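Uncharacterized protein (Treponema denticola ATCC 35404, PDB 6R9N) senses iron(II) and oxygen for bacterial chemotaxis, using a di-iron centre that stabilises an iron-peroxy species. Local coordinates at residues Y38-R43 with L155-S160; P190-F195 with N235-W240. One frame throughout, in Å; residues are numbered along the deposited sequence.

Interaction 1 of 2, residues Y38-R43 with L155-S160; sequences YLIVDR and LYDERS
Ile-40 and Asp-157 mark the closest backbone approach of strand 38-42 and the end of strand 153-157; the strands lie in different sheets, with Ile-40 CA and Asp-157 CA 8.5 Å apart and no hydrogen bond between the segments. The sheets are the two mixed sheets of the metallo-beta-lactamase αβ/βα sandwich, and the contact lies in the core between them. Ile-40 points into the gap. Its CG1 stands beside the backbone N (chi1 -66°) and its chain is nearly extended, which sends CD1 toward the other sheet, where Leu-155 CD1 meets it at 4.3 Å. At the same distance, 4.3 Å, Ile-40 CD1 faces the carboxylate carbon CG of Asp-157. Only a small surface is shared; Met-139 touches both Ile-40 and Leu-155, and Phe-19 touches both Ile-40 and Asp-157. The buried carboxylates of Asp-42 and Asp-157 do not meet: Asp-42 OD2 lies 6.0 Å from Asp-157 OD1. His-17 bridges them, and with two acid partners its imidazole may well carry positive charge: ND1 is hydrogen-bonded to Asp-42 OD2 and NE2 to Asp-157 OD2.

Interaction 2 of 2, residues P190-F195 with N235-W240; sequences PLIEGF and NNFLNW
Ile-192 and Glu-193 of the kinked helix 185-199 face Phe-237 and Trp-240 of helix 232-242 across a wide gap: the segment axes come no closer than 12.9 Å, their N-to-C directions differ by 29°, and even Glu-193 CA and Trp-240 CA are 9.9 Å apart. Large side chains fill that space. Phe-237 and Trp-240, one turn apart, both hold CG anti to the backbone N, and the indole reaches out toward Ile-192, which comes to meet it from the opposite direction. In Ile-192, CG1 sits between the backbone N and the carbonyl carbon (chi1 75°), and CD1 extends from there into the notch between the two aromatic side chains. It lies over one face of the indole in a CH-pi contact, 4.0 Å from the centroid of the six-membered ring of Trp-240 and 27° off its normal; the nearest ring atom, Trp-240 CZ3, is 3.6 Å from Ile-192 CD1. The same methyl meets Phe-237 differently, at the ring edge, with CE1 4.1 Å away. Farther along the indole, CZ2 of Trp-240 approaches Glu-193 CA obliquely. On the polar side a water lies in the indole plane at its edge, accepting from Trp-240 NE1 at 3.2 Å and donating to Glu-193 OE1 at 2.8 Å, so a single water links the two side chains. His-196 adds an edge-to-face partner for Trp-240. Two helices thus pack mainly through apolar and aromatic side chains in the helical layer of the metallo-beta-lactamase fold, with the Ile-192 side chain about 12 Å from a bound iron: helix 185-199 also carries Phe-195, which touches the bound peroxide, while helix 232-242 follows the iron ligands Gln-224 and His-225.

How the interactions relate
Interaction 1 is a core contact between the two beta sheets, whereas interaction 2 joins two helices and is only partly buried. They share no strand or helix; their centres are 24 Å apart, their nearest atoms about 10 Å, and along the chain the first closes before the second opens. Both place an isoleucine methyl at the middle, but its surroundings differ. Between the sheets it meets an aliphatic side chain and a carboxylate, with buried acids linked through a histidine of the protein. Between the helices it meets aromatic rings, and the polar link is a water between a tryptophan and a glutamate. Interaction 2 includes a residue of the peroxide pocket; interaction 1 includes none.

Interaction 1 of 2, residues Y38-R43 with L155-S160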
loop_
_atom_site.group_PDB
_atom_site.type_symbol
_atom_site.label_atom_id
_atom_site.label_comp_id
_atom_site.label_asym_id
_atom_site.label_seq_id
_atom_site.Cartn_x
_atom_site.Cartn_y
_atom_site.Cartn_z
ATOM N N TYR A 38 -1.812 -6.587 -17.896
ATOM C CA TYR A 38 -2.814 -7.243 -18.721
ATOM C C TYR A 38 -3.639 -6.227 -19.498
ATOM O O TYR A 38 -3.764 -5.062 -19.110
ATOM C CB TYR A 38 -3.719 -8.135 -17.878
ATOM C CG TYR A 38 -2.960 -9.230 -17.158
ATOM C CD1 TYR A 38 -2.695 -10.458 -17.776
ATOM C CD2 TYR A 38 -2.505 -9.037 -15.854
ATOM C CE1 TYR A 38 -2.007 -11.460 -17.107
ATOM C CE2 TYR A 38 -1.820 -10.030 -15.179
ATOM C CZ TYR A 38 -1.576 -11.231 -15.798
ATOM O OH TYR A 38 -0.898 -12.194 -15.093
ATOM N N LEU A 39 -4.160 -6.680 -20.636
ATOM C CA LEU A 39 -4.994 -5.859 -21.500
ATOM C C LEU A 39 -6.201 -6.684 -21.911
ATOM O O LEU A 39 -6.061 -7.856 -22.283
ATOM C CB LEU A 39 -4.224 -5.381 -22.735
ATOM C CG LEU A 39 -5.001 -4.622 -23.817
ATOM C CD1 LEU A 39 -5.382 -3.236 -23.326
ATOM C CD2 LEU A 39 -4.168 -4.513 -25.106
ATOM N N ILE A 40 -7.381 -6.091 -21.789
ATOM C CA ILE A 40 -8.606 -6.627 -22.363
ATOM C C ILE A 40 -9.000 -5.736 -23.529
ATOM O O ILE A 40 -8.985 -4.507 -23.406
ATOM C CB ILE A 40 -9.725 -6.721 -21.319
ATOM C CG1 ILE A 40 -9.340 -7.754 -20.260
ATOM C CG2 ILE A 40 -11.048 -7.073 -21.983
ATOM C CD1 ILE A 40 -10.058 -7.576 -18.943
ATOM N N VAL A 41 -9.295 -6.352 -24.674
ATOM C CA VAL A 41 -9.789 -5.656 -25.855
ATOM C C VAL A 41 -11.181 -6.194 -26.136
ATOM O O VAL A 41 -11.392 -7.411 -26.115
ATOM C CB VAL A 41 -8.856 -5.864 -27.068
ATOM C CG1 VAL A 41 -9.441 -5.229 -28.334
ATOM C CG2 VAL A 41 -7.468 -5.312 -26.782
ATOM N N ASP A 42 -12.130 -5.293 -26.373
ATOM C CA ASP A 42 -13.534 -5.664 -26.533
ATOM C C ASP A 42 -14.126 -4.734 -27.583
ATOM O O ASP A 42 -14.195 -3.517 -27.367
ATOM C CB ASP A 42 -14.297 -5.571 -25.205
ATOM C CG ASP A 42 -15.615 -6.318 -25.231
ATOM O OD1 ASP A 42 -16.626 -5.740 -25.697
ATOM O OD2 ASP A 42 -15.657 -7.482 -24.783
ATOM N N ARG A 43 -14.517 -5.310 -28.728
ATOM C CA ARG A 43 -15.005 -4.539 -29.871
ATOM C C ARG A 43 -14.101 -3.340 -30.144
ATOM O O ARG A 43 -14.562 -2.215 -30.342
ATOM C CB ARG A 43 -16.454 -4.097 -29.654
ATOM C CG ARG A 43 -17.461 -5.244 -29.639
ATOM C CD ARG A 43 -17.995 -5.589 -31.033
ATOM N NE ARG A 43 -18.770 -4.497 -31.625
ATOM N NH1 ARG A 43 -20.653 -3.210 -31.937
ATOM N NH2 ARG A 43 -20.720 -4.973 -30.479
ATOM N N LEU A 155 -10.265 -8.454 -10.868
ATOM C CA LEU A 155 -11.192 -8.218 -11.972
ATOM C C LEU A 155 -11.452 -9.551 -12.649
ATOM O O LEU A 155 -10.513 -10.196 -13.132
ATOM C CB LEU A 155 -10.633 -7.176 -12.966
ATOM C CG LEU A 155 -11.606 -6.489 -13.936
ATOM C CD1 LEU A 155 -11.993 -7.430 -15.066
ATOM C CD2 LEU A 155 -12.886 -5.995 -13.173
ATOM N N TYR A 156 -12.709 -9.974 -12.643
ATOM C CA TYR A 156 -13.127 -11.218 -13.276
ATOM C C TYR A 156 -13.716 -10.881 -14.638
ATOM O O TYR A 156 -14.708 -10.150 -14.727
ATOM C CB TYR A 156 -14.154 -11.960 -12.428
ATOM C CG TYR A 156 -14.510 -13.304 -13.001
ATOM C CD1 TYR A 156 -13.512 -14.212 -13.335
ATOM C CD2 TYR A 156 -15.832 -13.676 -13.205
ATOM C CE1 TYR A 156 -13.822 -15.454 -13.858
ATOM C CE2 TYR A 156 -16.145 -14.925 -13.731
ATOM C CZ TYR A 156 -15.130 -15.803 -14.055
ATOM O OH TYR A 156 -15.415 -17.039 -14.577
ATOM N N ASP A 157 -13.065 -11.347 -15.694
ATOM C CA ASP A 157 -13.522 -11.121 -17.060
ATOM C C ASP A 157 -14.495 -12.254 -17.348
ATOM O O ASP A 157 -14.085 -13.399 -17.552
ATOM C CB ASP A 157 -12.331 -11.098 -18.017
ATOM C CG ASP A 157 -12.730 -10.858 -19.477
ATOM O OD1 ASP A 157 -13.542 -9.957 -19.750
ATOM O OD2 ASP A 157 -12.211 -11.570 -20.366
ATOM N N GLU A 158 -15.800 -11.954 -17.316
ATOM C CA GLU A 158 -16.790 -13.026 -17.392
ATOM C C GLU A 158 -16.660 -13.827 -18.685
ATOM O O GLU A 158 -16.747 -15.059 -18.668
ATOM C CB GLU A 158 -18.202 -12.451 -17.268
ATOM C CG GLU A 158 -18.585 -12.132 -15.829
ATOM C CD GLU A 158 -19.974 -11.538 -15.696
ATOM O OE1 GLU A 158 -20.447 -11.417 -14.556
ATOM O OE2 GLU A 158 -20.597 -11.182 -16.721
ATOM N N ARG A 159 -16.386 -13.153 -19.805
ATOM C CA ARG A 159 -16.405 -13.836 -21.100
ATOM C C ARG A 159 -15.265 -14.848 -21.233
ATOM O O ARG A 159 -15.463 -15.946 -21.765
ATOM C CB ARG A 159 -16.369 -12.798 -22.225
ATOM C CG ARG A 159 -15.939 -13.346 -23.592
ATOM C CD ARG A 159 -17.115 -13.856 -24.384
ATOM N NE ARG A 159 -18.118 -12.817 -24.557
ATOM C CZ ARG A 159 -18.454 -12.263 -25.717
ATOM N NH1 ARG A 159 -19.387 -11.320 -25.730
ATOM N NH2 ARG A 159 -17.877 -12.651 -26.854
ATOM N N SER A 160 -14.061 -14.489 -20.796
ATOM C CA SER A 160 -12.943 -15.428 -20.824
ATOM C C SER A 160 -12.930 -16.359 -19.616
ATOM O O SER A 160 -12.226 -17.374 -19.638
ATOM C CB SER A 160 -11.619 -14.663 -20.906
ATOM O OG SER A 160 -11.479 -13.815 -19.770
#

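Interaction 2 of 2, residues P190-F195 with N235-W240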
loop_
_atom_site.group_PDB
_atom_site.type_symbol
_atom_site.label_atom_id
_atom_site.label_comp_id
_atom_site.label_asym_id
_atom_site.label_seq_id
_atom_site.Cartn_x
_atom_site.Cartn_y
_atom_site.Cartn_z
ATOM N N PRO A 190 7.467 -22.849 -3.683
ATOM C CA PRO A 190 8.500 -22.024 -3.030
ATOM C C PRO A 190 8.530 -20.587 -3.518
ATOM O O PRO A 190 9.121 -19.741 -2.846
ATOM C CB PRO A 190 9.814 -22.746 -3.375
ATOM C CG PRO A 190 9.412 -24.118 -3.802
ATOM C CD PRO A 190 8.069 -23.953 -4.448
ATOM N N LEU A 191 7.958 -20.293 -4.687
ATOM C CA LEU A 191 7.938 -18.926 -5.197
ATOM C C LEU A 191 6.811 -18.084 -4.600
ATOM O O LEU A 191 6.878 -16.849 -4.640
ATOM C CB LEU A 191 7.836 -18.957 -6.726
ATOM C CG LEU A 191 8.821 -19.885 -7.441
ATOM C CD1 LEU A 191 8.714 -19.701 -8.944
ATOM C CD2 LEU A 191 10.251 -19.652 -6.970
ATOM N N ILE A 192 5.800 -18.719 -4.019
ATOM C CA ILE A 192 4.624 -18.016 -3.529
ATOM C C ILE A 192 4.408 -18.189 -2.033
ATOM O O ILE A 192 3.608 -17.443 -1.452
ATOM C CB ILE A 192 3.353 -18.450 -4.301
ATOM C CG1 ILE A 192 2.900 -19.845 -3.855
ATOM C CG2 ILE A 192 3.607 -18.403 -5.819
ATOM C CD1 ILE A 192 1.549 -20.305 -4.461
ATOM N N GLU A 193 5.078 -19.141 -1.384
ATOM C CA GLU A 193 4.712 -19.495 -0.013
ATOM C C GLU A 193 5.060 -18.379 0.974
ATOM O O GLU A 193 4.195 -17.904 1.724
ATOM C CB GLU A 193 5.400 -20.801 0.382
ATOM C CG GLU A 193 4.892 -21.370 1.703
ATOM C CD GLU A 193 5.622 -22.638 2.095
ATOM O OE1 GLU A 193 5.007 -23.490 2.780
ATOM O OE2 GLU A 193 6.802 -22.785 1.701
ATOM N N GLY A 194 6.317 -17.935 0.974
ATOM C CA GLY A 194 6.718 -16.874 1.881
ATOM C C GLY A 194 5.882 -15.620 1.709
ATOM O O GLY A 194 5.463 -15.001 2.690
ATOM N N PHE A 195 5.617 -15.236 0.458
ATOM C CA PHE A 195 4.829 -14.033 0.204
ATOM C C PHE A 195 3.420 -14.154 0.783
ATOM O O PHE A 195 2.929 -13.229 1.444
ATOM C CB PHE A 195 4.783 -13.748 -1.295
ATOM C CG PHE A 195 4.026 -12.508 -1.651
ATOM C CD1 PHE A 195 4.635 -11.263 -1.567
ATOM C CD2 PHE A 195 2.706 -12.584 -2.079
ATOM C CE1 PHE A 195 3.946 -10.111 -1.913
ATOM C CE2 PHE A 195 1.996 -11.436 -2.392
ATOM C CZ PHE A 195 2.616 -10.198 -2.317
ATOM N N ASN A 235 -7.626 -25.051 -9.213
ATOM C CA ASN A 235 -8.027 -25.854 -8.062
ATOM C C ASN A 235 -6.874 -26.033 -7.088
ATOM O O ASN A 235 -7.058 -25.937 -5.870
ATOM C CB ASN A 235 -8.542 -27.216 -8.516
ATOM C CG ASN A 235 -9.992 -27.176 -8.911
ATOM O OD1 ASN A 235 -10.742 -26.302 -8.468
ATOM N ND2 ASN A 235 -10.401 -28.113 -9.769
ATOM N N ASN A 236 -5.689 -26.338 -7.607
ATOM C CA ASN A 236 -4.546 -26.558 -6.733
ATOM C C ASN A 236 -4.268 -25.317 -5.899
ATOM O O ASN A 236 -4.128 -25.397 -4.677
ATOM C CB ASN A 236 -3.319 -26.928 -7.563
ATOM C CG ASN A 236 -3.313 -28.384 -7.983
ATOM O OD1 ASN A 236 -4.074 -29.201 -7.461
ATOM N ND2 ASN A 236 -2.432 -28.721 -8.913
ATOM N N PHE A 237 -4.227 -24.150 -6.543
ATOM C CA PHE A 237 -3.945 -22.924 -5.810
ATOM C C PHE A 237 -5.032 -22.637 -4.778
ATOM O O PHE A 237 -4.742 -22.367 -3.605
ATOM C CB PHE A 237 -3.798 -21.743 -6.773
ATOM C CG PHE A 237 -3.643 -20.441 -6.058
ATOM C CD1 PHE A 237 -2.433 -20.110 -5.464
ATOM C CD2 PHE A 237 -4.715 -19.594 -5.898
ATOM C CE1 PHE A 237 -2.294 -18.933 -4.775
ATOM C CE2 PHE A 237 -4.581 -18.420 -5.202
ATOM C CZ PHE A 237 -3.364 -18.086 -4.639
ATOM N N LEU A 238 -6.296 -22.698 -5.200
ATOM C CA LEU A 238 -7.395 -22.403 -4.283
ATOM C C LEU A 238 -7.391 -23.344 -3.082
ATOM O O LEU A 238 -7.597 -22.903 -1.942
ATOM C CB LEU A 238 -8.730 -22.483 -5.020
ATOM C CG LEU A 238 -8.893 -21.472 -6.150
ATOM C CD1 LEU A 238 -10.272 -21.551 -6.800
ATOM C CD2 LEU A 238 -8.619 -20.083 -5.612
ATOM N N ASN A 239 -7.147 -24.640 -3.310
ATOM C CA ASN A 239 -7.122 -25.584 -2.191
ATOM C C ASN A 239 -6.007 -25.238 -1.216
ATOM O O ASN A 239 -6.220 -25.217 0.006
ATOM C CB ASN A 239 -6.952 -27.019 -2.700
ATOM C CG ASN A 239 -8.173 -27.525 -3.445
ATOM O OD1 ASN A 239 -9.267 -26.949 -3.347
ATOM N ND2 ASN A 239 -7.995 -28.608 -4.202
ATOM N N TRP A 240 -4.820 -24.923 -1.743
ATOM C CA TRP A 240 -3.689 -24.571 -0.890
ATOM C C TRP A 240 -3.973 -23.303 -0.086
ATOM O O TRP A 240 -3.703 -23.242 1.121
ATOM C CB TRP A 240 -2.439 -24.410 -1.749
ATOM C CG TRP A 240 -1.280 -23.802 -1.035
ATOM C CD1 TRP A 240 -0.393 -24.439 -0.215
ATOM C CD2 TRP A 240 -0.862 -22.434 -1.094
ATOM N NE1 TRP A 240 0.555 -23.549 0.243
ATOM C CE2 TRP A 240 0.288 -22.312 -0.281
ATOM C CE3 TRP A 240 -1.345 -21.300 -1.758
ATOM C CZ2 TRP A 240 0.961 -21.107 -0.120
ATOM C CZ3 TRP A 240 -0.681 -20.103 -1.593
ATOM C CH2 TRP A 240 0.461 -20.014 -0.778
HETATM O O HOH W 1 2.528 -24.706 2.495
#